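Local coordinates for protein transmembrane oligosaccharyl transferase, putative (Archaeoglobus fulgidus, PDB 3VGP) that forms the C-terminal globular domain of an archaeal membrane oligosaccharyl transferase of the AglB type, at residues T91-T96 against L133-M138. The protein carries 1 engineered substitution. Residues are numbered along the deposited sequence; the frame is centred on the assembly and turned at random.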
loop_
_atom_site.group_PDB
_atom_site.type_symbol
_atom_site.label_atom_id
_atom_site.label_comp_id
_atom_site.label_asym_id
_atom_site.label_seq_id
_atom_site.Cartn_x
_atom_site.Cartn_y
_atom_site.Cartn_z
ATOM N N THR A 91 4.765 0.110 -2.108
ATOM C CA THR A 91 4.350 0.410 -3.476
ATOM C C THR A 91 5.234 -0.365 -4.453
ATOM O O THR A 91 6.207 -0.999 -4.051
ATOM C CB THR A 91 4.453 1.927 -3.796
ATOM O OG1 THR A 91 5.823 2.349 -3.746
ATOM C CG2 THR A 91 3.643 2.739 -2.781
ATOM N N ALA A 92 4.874 -0.326 -5.733
ATOM C CA ALA A 92 5.637 -1.009 -6.778
ATOM C C ALA A 92 5.180 -0.435 -8.110
ATOM O O ALA A 92 4.105 0.159 -8.193
ATOM C CB ALA A 92 5.378 -2.513 -6.734
ATOM N N ASP A 93 5.976 -0.609 -9.160
ATOM C CA ASP A 93 5.589 -0.057 -10.457
ATOM C C ASP A 93 4.215 -0.544 -10.898
ATOM O O ASP A 93 3.437 0.219 -11.481
ATOM C CB ASP A 93 6.603 -0.424 -11.549
ATOM C CG ASP A 93 7.914 0.324 -11.417
ATOM O OD1 ASP A 93 7.949 1.365 -10.729
ATOM O OD2 ASP A 93 8.913 -0.124 -12.029
ATOM N N GLU A 94 3.913 -1.805 -10.610
ATOM C CA GLU A 94 2.640 -2.405 -11.015
ATOM C C GLU A 94 1.367 -1.668 -10.605
ATOM O O GLU A 94 0.361 -1.758 -11.302
ATOM C CB GLU A 94 2.548 -3.857 -10.526
ATOM C CG GLU A 94 2.522 -4.010 -9.009
ATOM C CD GLU A 94 2.230 -5.434 -8.565
ATOM O OE1 GLU A 94 2.177 -5.677 -7.339
ATOM O OE2 GLU A 94 2.048 -6.309 -9.443
ATOM N N ILE A 95 1.379 -0.957 -9.480
ATOM C CA ILE A 95 0.165 -0.254 -9.076
ATOM C C ILE A 95 0.131 1.200 -9.523
ATOM O O ILE A 95 -0.762 1.961 -9.138
ATOM C CB ILE A 95 -0.074 -0.337 -7.534
ATOM C CG1 ILE A 95 1.057 0.346 -6.762
ATOM C CG2 ILE A 95 -0.164 -1.789 -7.112
ATOM C CD1 ILE A 95 0.761 0.461 -5.269
ATOM N N THR A 96 1.097 1.580 -10.357
ATOM C CA THR A 96 1.175 2.945 -10.867
ATOM C C THR A 96 0.829 2.952 -12.351
ATOM O O THR A 96 0.596 1.900 -12.947
ATOM C CB THR A 96 2.588 3.526 -10.707
ATOM O OG1 THR A 96 3.453 2.980 -11.713
ATOM C CG2 THR A 96 3.142 3.182 -9.323
ATOM N N LEU A 133 -0.305 8.230 -3.826
ATOM C CA LEU A 133 0.492 7.148 -4.401
ATOM C C LEU A 133 1.556 7.734 -5.327
ATOM O O LEU A 133 2.697 7.258 -5.358
ATOM C CB LEU A 133 -0.394 6.164 -5.179
ATOM C CG LEU A 133 0.311 5.065 -5.989
ATOM C CD1 LEU A 133 1.341 4.314 -5.142
ATOM C CD2 LEU A 133 -0.737 4.101 -6.526
ATOM N N TYR A 134 1.189 8.762 -6.087
ATOM C CA TYR A 134 2.159 9.387 -6.982
ATOM C C TYR A 134 3.280 9.983 -6.134
ATOM O O TYR A 134 4.463 9.783 -6.414
ATOM C CB TYR A 134 1.506 10.505 -7.807
ATOM C CG TYR A 134 2.505 11.293 -8.632
ATOM C CD1 TYR A 134 2.785 10.937 -9.954
ATOM C CD2 TYR A 134 3.202 12.365 -8.077
ATOM C CE1 TYR A 134 3.739 11.631 -10.702
ATOM C CE2 TYR A 134 4.158 13.065 -8.814
ATOM C CZ TYR A 134 4.419 12.691 -10.125
ATOM O OH TYR A 134 5.353 13.386 -10.857
ATOM N N ARG A 135 2.903 10.716 -5.093
ATOM C CA ARG A 135 3.885 11.342 -4.220
ATOM C C ARG A 135 4.759 10.334 -3.491
ATOM O O ARG A 135 5.873 10.656 -3.084
ATOM C CB ARG A 135 3.189 12.278 -3.236
ATOM C CG ARG A 135 2.987 13.674 -3.812
ATOM C CD ARG A 135 1.960 14.450 -3.029
ATOM N NE ARG A 135 0.609 14.040 -3.387
ATOM C CZ ARG A 135 -0.483 14.432 -2.743
ATOM N NH1 ARG A 135 -0.384 15.245 -1.699
ATOM N NH2 ARG A 135 -1.672 14.014 -3.147
ATOM N N LEU A 136 4.259 9.114 -3.323
ATOM C CA LEU A 136 5.057 8.078 -2.680
ATOM C C LEU A 136 6.023 7.470 -3.693
ATOM O O LEU A 136 7.239 7.669 -3.620
ATOM C CB LEU A 136 4.164 6.960 -2.114
ATOM C CG LEU A 136 3.345 7.268 -0.859
ATOM C CD1 LEU A 136 2.305 6.189 -0.626
ATOM C CD2 LEU A 136 4.286 7.355 0.333
ATOM N N HIS A 137 5.470 6.751 -4.660
ATOM C CA HIS A 137 6.276 6.052 -5.650
ATOM C C HIS A 137 7.055 6.887 -6.662
ATOM O O HIS A 137 8.208 6.570 -6.963
ATOM C CB HIS A 137 5.398 5.056 -6.406
ATOM C CG HIS A 137 6.161 3.932 -7.029
ATOM N ND1 HIS A 137 6.621 2.855 -6.302
ATOM C CD2 HIS A 137 6.559 3.722 -8.306
ATOM C CE1 HIS A 137 7.265 2.028 -7.106
ATOM N NE2 HIS A 137 7.241 2.531 -8.327
HETATM N N MSE A 138 6.436 7.931 -7.201
HETATM C CA MSE A 138 7.109 8.757 -8.203
HETATM C C MSE A 138 8.090 9.765 -7.620
HETATM O O MSE A 138 9.061 10.130 -8.280
HETATM C CB MSE A 138 6.091 9.518 -9.061
HETATM C CG MSE A 138 4.960 8.685 -9.634
HETATM SE SE MSE A 138 5.461 6.983 -10.355
HETATM C CE MSE A 138 4.356 5.927 -9.220
#
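H137 reaches from helix 132-138 into segment 91-96 and spends both ring nitrogens there, a worked example of an imidazole joining two chain segments: here the loop after strand 88-91 of the mixed sheet and a helix, in a buried part of the domain. ND1 is hydrogen-bonded to T91 OG1 at 2.7 Å. NE2 donates to D93 OD1 at 2.8 Å and 165°; the carboxylate stands almost perpendicular to the ring and is met on its anti side, somewhat out of its plane. Both oxygens sit at the ring edge, which fixes the rotation of the imidazole, while A92 O lies over one face, displaced toward the rim. T96 CG2 approaches obliquely, 3.6 Å from H137 CD2. With CG anti to the backbone N (chi1 -157°), the ring extends away from its helix and into the loop.

Beside these polar bonds, L133 slides past T91, its CD1 3.7 Å from T91 CG2, and the same methyl meets I95 CD1 at 3.9 Å. L133 CD2 packs at 3.4 Å on I95 O, a buried carbonyl without a partner in the model. F69 of helix 58-69 backs this apolar cluster.

Second-shell bonds shape the short 3-10 turn at 93-95: D93 O accepts from both T96 N and T96 OG1, the hydroxyl lying in the carbonyl plane, and D93 N donates to D155 OD2. The D93 carboxylate probably stabilises the hydrogen on NE2.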